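Local coordinates for protein ribonuclease J (PDB 5HAB) that probably degrades RNA as a metal-dependent exoribonuclease of the beta-CASP subgroup of metallo-beta-lactamases, at residues 73-78 with 114-119; 166-171 with 181-186; 220-225 with 421-426. The protein carries 1 engineered substitution. All blocks are in the same frame, centred on the assembly; numbering follows the deposited sequence.

How the contacts relate
Contacts 2 and 3 both reach one six-stranded mixed sheet and are largely buried, whereas contact 1 is partly buried and joins short helices beside the other sheet of the metallo-beta-lactamase domain. The centres of contacts 2 and 3 lie about 13 Å apart, and they touch where Thr186 OG1 packs 3.8 Å from Ile223 CD1; contact 1 is centred about 27 Å from contact 2 and about 34 Å from contact 3. Chemistry follows location: regular backbone bonding with a histidine-carboxylate hydrogen bond in the hairpin of contact 2, apolar packing with one backbone bond and a water bridge in contact 3, and polar and cationic side chains in contact 1.

Contact 1. Residues 73-78 with 114-119; sequences MHSLEL and PKLAHR
Arg119 NH2 lies at the edge of the His74 ring, in its plane, 3.1 Å from His74 CE1, with the guanidinium turned 85° to the ring. His118 NE2 lies near the same edge, 3.7 Å from His74 CE1; the imidazoles meet at their rims without stacking. Within 114-119, His118 CE1 sits over the centre of the Arg119 guanidinium, while Ser75 OG sits at that group's edge, 3.0 Å from Arg119 NH1. Lys115 CD approaches the His74 ring obliquely, 4.3 Å from His74 CD2. Ser75 OG, turned to the backbone N side (chi1 -54°), donates a hydrogen bond to Lys115 O; its modelled length of 2.4 Å is very short and therefore doubtful. Leu116 CD2 packs 4.0 Å from Ser75 CB. The Lys115 chain, bent at chi2 and chi4, crosses Leu78 at about a right angle, with Lys115 CG 3.7 Å from Leu78 CD1. His74 is the N-cap residue of helix 75-81, so the contact sets the start of that helix against helix 113-116 and residues 117-119, a packing of connecting helices within the metallo-beta-lactamase fold, its nearest atom about 9 Å from the bound RNA.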
loop_
_atom_site.group_PDB
_atom_site.type_symbol
_atom_site.label_atom_id
_atom_site.label_comp_id
_atom_site.label_asym_id
_atom_site.label_seq_id
_atom_site.Cartn_x
_atom_site.Cartn_y
_atom_site.Cartn_z
ATOM N N MET B 73 30.158 21.601 -8.338
ATOM C CA MET B 73 30.370 20.425 -9.171
ATOM C C MET B 73 30.093 20.800 -10.615
ATOM O O MET B 73 29.116 21.491 -10.903
ATOM C CB MET B 73 29.456 19.266 -8.761
ATOM C CG MET B 73 29.695 18.710 -7.371
ATOM S SD MET B 73 28.454 17.478 -6.906
ATOM C CE MET B 73 26.945 18.429 -6.978
ATOM N N HIS B 74 30.947 20.356 -11.528
ATOM C CA HIS B 74 30.668 20.587 -12.935
ATOM C C HIS B 74 29.999 19.368 -13.562
ATOM O O HIS B 74 29.726 18.372 -12.887
ATOM C CB HIS B 74 31.923 20.984 -13.712
ATOM C CG HIS B 74 31.629 21.884 -14.875
ATOM N ND1 HIS B 74 31.600 21.437 -16.179
ATOM C CD2 HIS B 74 31.291 23.195 -14.919
ATOM C CE1 HIS B 74 31.286 22.443 -16.978
ATOM N NE2 HIS B 74 31.092 23.520 -16.239
ATOM N N SER B 75 29.725 19.482 -14.857
ATOM C CA SER B 75 28.860 18.569 -15.589
ATOM C C SER B 75 29.126 17.077 -15.399
ATOM O O SER B 75 28.188 16.321 -15.191
ATOM C CB SER B 75 28.953 18.890 -17.080
ATOM O OG SER B 75 28.686 20.260 -17.313
ATOM N N LEU B 76 30.382 16.650 -15.443
ATOM C CA LEU B 76 30.655 15.213 -15.482
ATOM C C LEU B 76 30.363 14.526 -14.156
ATOM O O LEU B 76 29.924 13.376 -14.135
ATOM C CB LEU B 76 32.101 14.941 -15.905
ATOM C CG LEU B 76 32.309 14.632 -17.394
ATOM C CD1 LEU B 76 31.562 15.608 -18.304
ATOM C CD2 LEU B 76 33.794 14.603 -17.742
ATOM N N GLU B 77 30.575 15.235 -13.055
ATOM C CA GLU B 77 30.331 14.660 -11.742
ATOM C C GLU B 77 28.825 14.537 -11.540
ATOM O O GLU B 77 28.327 13.539 -11.011
ATOM C CB GLU B 77 30.967 15.526 -10.654
ATOM C CG GLU B 77 30.623 15.128 -9.233
ATOM C CD GLU B 77 31.350 15.979 -8.207
ATOM O OE1 GLU B 77 31.190 15.722 -6.994
ATOM O OE2 GLU B 77 32.077 16.913 -8.613
ATOM N N LEU B 78 28.103 15.547 -12.009
ATOM C CA LEU B 78 26.655 15.531 -11.979
ATOM C C LEU B 78 26.113 14.405 -12.855
ATOM O O LEU B 78 25.121 13.781 -12.514
ATOM C CB LEU B 78 26.096 16.875 -12.436
ATOM C CG LEU B 78 26.207 18.039 -11.453
ATOM C CD1 LEU B 78 25.848 19.334 -12.153
ATOM C CD2 LEU B 78 25.301 17.816 -10.254
ATOM N N PRO B 114 22.385 25.379 -17.401
ATOM C CA PRO B 114 23.678 26.014 -17.115
ATOM C C PRO B 114 24.865 25.060 -17.090
ATOM O O PRO B 114 26.002 25.515 -16.975
ATOM C CB PRO B 114 23.475 26.619 -15.718
ATOM C CG PRO B 114 22.015 26.655 -15.511
ATOM C CD PRO B 114 21.487 25.476 -16.236
ATOM N N LYS B 115 24.615 23.762 -17.181
ATOM C CA LYS B 115 25.697 22.799 -17.060
ATOM C C LYS B 115 26.077 22.154 -18.395
ATOM O O LYS B 115 27.220 21.734 -18.580
ATOM C CB LYS B 115 25.316 21.718 -16.045
ATOM C CG LYS B 115 25.666 22.085 -14.608
ATOM C CD LYS B 115 27.012 22.787 -14.532
ATOM C CE LYS B 115 27.232 23.431 -13.175
ATOM N NZ LYS B 115 27.426 22.416 -12.108
ATOM N N LEU B 116 25.131 22.084 -19.326
ATOM C CA LEU B 116 25.372 21.382 -20.583
ATOM C C LEU B 116 25.153 22.259 -21.822
ATOM O O LEU B 116 25.708 21.972 -22.883
ATOM C CB LEU B 116 24.481 20.138 -20.679
ATOM C CG LEU B 116 24.564 19.073 -19.587
ATOM C CD1 LEU B 116 23.451 18.056 -19.770
ATOM C CD2 LEU B 116 25.915 18.391 -19.595
ATOM N N ALA B 117 24.331 23.301 -21.705
ATOM C CA ALA B 117 23.961 24.077 -22.889
ATOM C C ALA B 117 25.151 24.816 -23.516
ATOM O O ALA B 117 25.204 24.995 -24.735
ATOM C CB ALA B 117 22.865 25.064 -22.551
ATOM N N HIS B 118 26.115 25.216 -22.691
ATOM C CA HIS B 118 27.219 26.055 -23.159
ATOM C C HIS B 118 28.199 25.301 -24.056
ATOM O O HIS B 118 29.090 25.907 -24.647
ATOM C CB HIS B 118 27.970 26.672 -21.973
ATOM C CG HIS B 118 28.640 25.669 -21.087
ATOM N ND1 HIS B 118 29.801 25.018 -21.443
ATOM C CD2 HIS B 118 28.321 25.219 -19.850
ATOM C CE1 HIS B 118 30.161 24.200 -20.470
ATOM N NE2 HIS B 118 29.281 24.304 -19.491
ATOM N N ARG B 119 28.054 23.982 -24.132
ATOM C CA ARG B 119 28.923 23.168 -24.979
ATOM C C ARG B 119 28.408 23.041 -26.407
ATOM O O ARG B 119 29.107 22.529 -27.280
ATOM C CB ARG B 119 29.109 21.780 -24.372
ATOM C CG ARG B 119 30.063 21.777 -23.202
ATOM C CD ARG B 119 30.407 20.374 -22.756
ATOM N NE ARG B 119 31.136 20.418 -21.496
ATOM C CZ ARG B 119 30.566 20.268 -20.307
ATOM N NH1 ARG B 119 29.255 20.080 -20.225
ATOM N NH2 ARG B 119 31.300 20.323 -19.204
#

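Contact 2. Residues 166-171 with 181-186; sequences TIEFIN and FVAIHT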
loop_
_atom_site.group_PDB
_atom_site.type_symbol
_atom_site.label_atom_id
_atom_site.label_comp_id
_atom_site.label_asym_id
_atom_site.label_seq_id
_atom_site.Cartn_x
_atom_site.Cartn_y
_atom_site.Cartn_z
ATOM N N THR B 166 11.570 23.579 -39.519
ATOM C CA THR B 166 10.964 24.716 -38.812
ATOM C C THR B 166 10.421 24.272 -37.458
ATOM O O THR B 166 10.019 23.127 -37.294
ATOM C CB THR B 166 9.822 25.383 -39.611
ATOM O OG1 THR B 166 8.710 24.486 -39.705
ATOM C CG2 THR B 166 10.284 25.775 -41.007
ATOM N N ILE B 167 10.399 25.184 -36.493
ATOM C CA ILE B 167 9.901 24.868 -35.165
ATOM C C ILE B 167 8.647 25.672 -34.839
ATOM O O ILE B 167 8.663 26.902 -34.849
ATOM C CB ILE B 167 10.994 25.120 -34.114
ATOM C CG1 ILE B 167 12.114 24.087 -34.252
ATOM C CG2 ILE B 167 10.411 25.112 -32.711
ATOM C CD1 ILE B 167 13.289 24.345 -33.334
ATOM N N GLU B 168 7.572 24.956 -34.517
ATOM C CA GLU B 168 6.293 25.555 -34.146
ATOM C C GLU B 168 5.987 25.316 -32.666
ATOM O O GLU B 168 6.139 24.202 -32.172
ATOM C CB GLU B 168 5.172 24.983 -35.020
ATOM C CG GLU B 168 3.767 25.442 -34.653
ATOM C CD GLU B 168 2.705 24.808 -35.535
ATOM O OE1 GLU B 168 3.073 24.022 -36.433
ATOM O OE2 GLU B 168 1.506 25.109 -35.348
ATOM N N PHE B 169 5.568 26.362 -31.961
ATOM C CA PHE B 169 5.087 26.217 -30.590
ATOM C C PHE B 169 3.559 26.152 -30.570
ATOM O O PHE B 169 2.891 26.927 -31.260
ATOM C CB PHE B 169 5.571 27.371 -29.707
ATOM C CG PHE B 169 6.989 27.223 -29.216
ATOM C CD1 PHE B 169 7.780 26.163 -29.625
ATOM C CD2 PHE B 169 7.524 28.141 -28.325
ATOM C CE1 PHE B 169 9.083 26.028 -29.166
ATOM C CE2 PHE B 169 8.825 28.011 -27.862
ATOM C CZ PHE B 169 9.604 26.954 -28.283
ATOM N N ILE B 170 3.010 25.224 -29.790
ATOM C CA ILE B 170 1.562 25.138 -29.594
ATOM C C ILE B 170 1.280 25.274 -28.109
ATOM O O ILE B 170 1.903 24.596 -27.308
ATOM C CB ILE B 170 0.996 23.822 -30.141
ATOM C CG1 ILE B 170 1.381 23.649 -31.607
ATOM C CG2 ILE B 170 -0.514 23.767 -29.966
ATOM C CD1 ILE B 170 1.376 22.224 -32.052
ATOM N N ASN B 171 0.352 26.142 -27.724
ATOM C CA ASN B 171 0.125 26.366 -26.298
ATOM C C ASN B 171 -0.493 25.130 -25.652
ATOM O O ASN B 171 -1.289 24.419 -26.268
ATOM C CB ASN B 171 -0.765 27.596 -26.064
ATOM C CG ASN B 171 -2.112 27.243 -25.470
ATOM O OD1 ASN B 171 -3.081 27.015 -26.194
ATOM N ND2 ASN B 171 -2.184 27.203 -24.144
ATOM N N PHE B 181 3.645 22.510 -26.468
ATOM C CA PHE B 181 4.040 21.401 -27.325
ATOM C C PHE B 181 4.981 21.980 -28.365
ATOM O O PHE B 181 4.798 23.126 -28.798
ATOM C CB PHE B 181 2.849 20.749 -28.045
ATOM C CG PHE B 181 1.869 20.039 -27.143
ATOM C CD1 PHE B 181 2.102 19.899 -25.790
ATOM C CD2 PHE B 181 0.712 19.488 -27.678
ATOM C CE1 PHE B 181 1.194 19.243 -24.985
ATOM C CE2 PHE B 181 -0.196 18.829 -26.880
ATOM C CZ PHE B 181 0.043 18.706 -25.531
ATOM N N VAL B 182 5.959 21.200 -28.810
ATOM C CA VAL B 182 6.784 21.678 -29.915
ATOM C C VAL B 182 6.657 20.737 -31.106
ATOM O O VAL B 182 6.777 19.522 -30.969
ATOM C CB VAL B 182 8.266 21.870 -29.484
ATOM C CG1 VAL B 182 8.781 20.665 -28.736
ATOM C CG2 VAL B 182 9.144 22.148 -30.696
ATOM N N ALA B 183 6.365 21.317 -32.268
ATOM C CA ALA B 183 6.296 20.574 -33.521
ATOM C C ALA B 183 7.481 20.930 -34.415
ATOM O O ALA B 183 7.679 22.089 -34.776
ATOM C CB ALA B 183 4.984 20.849 -34.244
ATOM N N ILE B 184 8.275 19.922 -34.749
ATOM C CA ILE B 184 9.395 20.075 -35.659
ATOM C C ILE B 184 8.947 19.663 -37.056
ATOM O O ILE B 184 8.754 18.484 -37.339
ATOM C CB ILE B 184 10.607 19.261 -35.183
ATOM C CG1 ILE B 184 11.055 19.760 -33.810
ATOM C CG2 ILE B 184 11.744 19.345 -36.189
ATOM C CD1 ILE B 184 12.162 18.957 -33.205
ATOM N N HIS B 185 8.769 20.648 -37.927
ATOM C CA HIS B 185 8.350 20.384 -39.295
ATOM C C HIS B 185 9.556 20.068 -40.170
ATOM O O HIS B 185 10.541 20.829 -40.212
ATOM C CB HIS B 185 7.570 21.568 -39.866
ATOM C CG HIS B 185 6.328 21.898 -39.098
ATOM N ND1 HIS B 185 5.120 21.276 -39.335
ATOM C CD2 HIS B 185 6.105 22.785 -38.101
ATOM C CE1 HIS B 185 4.207 21.767 -38.517
ATOM N NE2 HIS B 185 4.778 22.685 -37.758
ATOM N N THR B 186 9.446 18.930 -40.853
ATOM C CA THR B 186 10.455 18.402 -41.761
ATOM C C THR B 186 9.806 18.208 -43.126
ATOM O O THR B 186 8.575 18.177 -43.220
ATOM C CB THR B 186 11.019 17.045 -41.273
ATOM O OG1 THR B 186 10.107 15.998 -41.633
ATOM C CG2 THR B 186 11.235 17.046 -39.766
#
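A histidine-carboxylate hydrogen bond spans this strand pair diagonally: His185 NE2 donates to Glu168 OE1 over only 2.5 Å, although neither residue is the other's direct partner in the register. The acceptor lies near the imidazole plane, carboxylate and ring are 18° apart, and the ring nitrogen meets OE1 nearly along its C-O axis. Glu168 reaches it with CG anti to the backbone N (chi1 175°) and an extended chain. OE2 forms a salt bridge with Arg213 of helix 211-220, so both oxygens of this buried carboxylate are engaged, which would probably stabilise its negative charge. Beside the ring, Thr166 OG1 sits tightly, 3.1 Å from His185 CB. Strands 166-172 and 179-186 form an antiparallel beta hairpin of the metallo-beta-lactamase sandwich, and their backbones are joined by paired bonds at Thr166-His185, Glu168-Ala183 and Ile170-Phe181; Glu168 N to Ala183 O measures 2.9 Å and is nearly straight at 173°. On the face bearing Ile167, Phe169, Val182 and Ile184, Ile167 CG2 meets Val182 CG2 at 3.8 Å, and Val182 CG2 lies at the edge of the Phe169 ring, 4.2 Å from CE1. Ile51 and Ile53 of strand 49-53, in the other sheet, pack against this face.

Contact 3. Residues 220-225 with 421-426; sequences EGVIAL and RMLKPE
Val222 holds CG1 anti to the backbone N (chi1 178°), which puts that methyl against Pro425 and leaves CG2 beside the backbone N, facing Leu423 O; in Leu225, chi1 of 168° and chi2 of 62° carry CD1 to Leu423. The site is the join between helix 413-423 and strand 427-431, which lies parallel to strand 222-228 at the edge of one sheet of the metallo-beta-lactamase fold. The long interval between the two segments contains the parallel sheet of the beta-CASP domain, so the contact brings the chain back to the metallo-beta-lactamase core after that insertion. Val222 and Pro425 run alongside each other in the same direction, with Val222 CG1 4.0 Å from Pro425 CB, while Val222 CG2 rests 3.6 Å from Leu423 O. Leu225 meets two partners: its CB packs 3.7 Å from Pro425 CB, and the Leu225 and Leu423 side chains cross at about a right angle, their CD1 atoms 3.8 Å apart. Val192 of the neighbouring strand 189-194 touches Val222, Leu225 and Leu423 and joins the apolar cluster. The backbone adds a hydrogen bond from Glu426 N to Val222 O, 3.0 Å long, and beyond it Glu426 CB comes within 3.3 Å of Ile223 O, where the chain turns a corner. A water bridges two backbone atoms, accepting from Val222 N at 2.8 Å and donating to Lys424 O at 3.0 Å.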
loop_
_atom_site.group_PDB
_atom_site.type_symbol
_atom_site.label_atom_id
_atom_site.label_comp_id
_atom_site.label_asym_id
_atom_site.label_seq_id
_atom_site.Cartn_x
_atom_site.Cartn_y
_atom_site.Cartn_z
ATOM N N GLU B 220 -2.245 16.853 -41.340
ATOM C CA GLU B 220 -1.090 17.230 -42.153
ATOM C C GLU B 220 -0.044 16.120 -42.179
ATOM O O GLU B 220 0.651 15.936 -43.176
ATOM C CB GLU B 220 -0.467 18.526 -41.627
ATOM C CG GLU B 220 -1.352 19.756 -41.794
ATOM C CD GLU B 220 -0.855 20.948 -40.995
ATOM O OE1 GLU B 220 0.291 20.901 -40.493
ATOM O OE2 GLU B 220 -1.613 21.933 -40.866
ATOM N N GLY B 221 0.074 15.391 -41.074
ATOM C CA GLY B 221 0.976 14.255 -41.017
ATOM C C GLY B 221 1.992 14.340 -39.897
ATOM O O GLY B 221 2.936 15.129 -39.963
ATOM N N VAL B 222 1.794 13.532 -38.860
ATOM C CA VAL B 222 2.740 13.463 -37.754
ATOM C C VAL B 222 3.510 12.157 -37.844
ATOM O O VAL B 222 2.931 11.074 -37.772
ATOM C CB VAL B 222 2.036 13.606 -36.392
ATOM C CG1 VAL B 222 3.038 13.472 -35.258
ATOM C CG2 VAL B 222 1.330 14.946 -36.305
ATOM N N ILE B 223 4.821 12.273 -38.023
ATOM C CA ILE B 223 5.719 11.127 -38.115
ATOM C C ILE B 223 5.847 10.418 -36.772
ATOM O O ILE B 223 5.785 9.189 -36.689
ATOM C CB ILE B 223 7.113 11.565 -38.615
ATOM C CG1 ILE B 223 7.012 12.246 -39.980
ATOM C CG2 ILE B 223 8.062 10.377 -38.663
ATOM C CD1 ILE B 223 8.313 12.859 -40.455
ATOM N N ALA B 224 6.033 11.203 -35.718
ATOM C CA ALA B 224 6.312 10.649 -34.403
ATOM C C ALA B 224 5.824 11.581 -33.306
ATOM O O ALA B 224 5.904 12.805 -33.422
ATOM C CB ALA B 224 7.806 10.377 -34.242
ATOM N N LEU B 225 5.287 10.982 -32.253
ATOM C CA LEU B 225 4.903 11.713 -31.060
ATOM C C LEU B 225 5.773 11.250 -29.902
ATOM O O LEU B 225 5.861 10.051 -29.621
ATOM C CB LEU B 225 3.417 11.502 -30.741
ATOM C CG LEU B 225 2.929 11.979 -29.370
ATOM C CD1 LEU B 225 3.105 13.480 -29.219
ATOM C CD2 LEU B 225 1.473 11.590 -29.136
ATOM N N ARG B 421 -5.755 10.369 -30.476
ATOM C CA ARG B 421 -6.774 10.394 -31.524
ATOM C C ARG B 421 -6.711 11.671 -32.360
ATOM O O ARG B 421 -7.104 11.674 -33.526
ATOM C CB ARG B 421 -8.174 10.254 -30.921
ATOM C CG ARG B 421 -8.513 8.860 -30.412
ATOM C CD ARG B 421 -10.019 8.688 -30.183
ATOM N NE ARG B 421 -10.831 9.532 -31.060
ATOM C CZ ARG B 421 -11.432 10.654 -30.670
ATOM N NH1 ARG B 421 -11.310 11.068 -29.415
ATOM N NH2 ARG B 421 -12.148 11.360 -31.533
ATOM N N MET B 422 -6.182 12.741 -31.781
ATOM C CA MET B 422 -6.081 14.002 -32.502
ATOM C C MET B 422 -4.840 14.066 -33.396
ATOM O O MET B 422 -4.935 14.401 -34.577
ATOM C CB MET B 422 -6.083 15.171 -31.514
ATOM C CG MET B 422 -7.449 15.443 -30.900
ATOM S SD MET B 422 -7.484 16.910 -29.852
ATOM C CE MET B 422 -6.486 16.362 -28.469
ATOM N N LEU B 423 -3.681 13.739 -32.839
ATOM C CA LEU B 423 -2.435 13.855 -33.588
ATOM C C LEU B 423 -2.252 12.718 -34.586
ATOM O O LEU B 423 -1.501 12.856 -35.552
ATOM C CB LEU B 423 -1.242 13.906 -32.633
ATOM C CG LEU B 423 -1.031 15.240 -31.919
ATOM C CD1 LEU B 423 0.171 15.170 -30.986
ATOM C CD2 LEU B 423 -0.859 16.353 -32.946
ATOM N N LYS B 424 -2.951 11.611 -34.348
ATOM C CA LYS B 424 -2.809 10.389 -35.144
ATOM C C LYS B 424 -1.360 10.103 -35.559
ATOM O O LYS B 424 -1.070 9.932 -36.741
ATOM C CB LYS B 424 -3.707 10.464 -36.382
ATOM C CG LYS B 424 -5.178 10.684 -36.054
ATOM C CD LYS B 424 -6.024 10.806 -37.315
ATOM C CE LYS B 424 -7.230 11.708 -37.088
ATOM N NZ LYS B 424 -7.988 11.951 -38.349
ATOM N N PRO B 425 -0.440 10.060 -34.582
ATOM C CA PRO B 425 0.962 9.889 -34.970
ATOM C C PRO B 425 1.252 8.524 -35.587
ATOM O O PRO B 425 0.609 7.530 -35.258
ATOM C CB PRO B 425 1.704 10.060 -33.646
ATOM C CG PRO B 425 0.743 9.583 -32.629
ATOM C CD PRO B 425 -0.607 10.039 -33.118
ATOM N N GLU B 426 2.232 8.494 -36.478
ATOM C CA GLU B 426 2.648 7.265 -37.129
ATOM C C GLU B 426 3.454 6.404 -36.162
ATOM O O GLU B 426 3.387 5.177 -36.200
ATOM C CB GLU B 426 3.468 7.596 -38.376
ATOM C CG GLU B 426 3.917 6.408 -39.195
ATOM C CD GLU B 426 4.628 6.839 -40.464
ATOM O OE1 GLU B 426 4.677 8.061 -40.728
ATOM O OE2 GLU B 426 5.140 5.960 -41.194
HETATM O O HOH W 1 -0.605 12.058 -38.861
#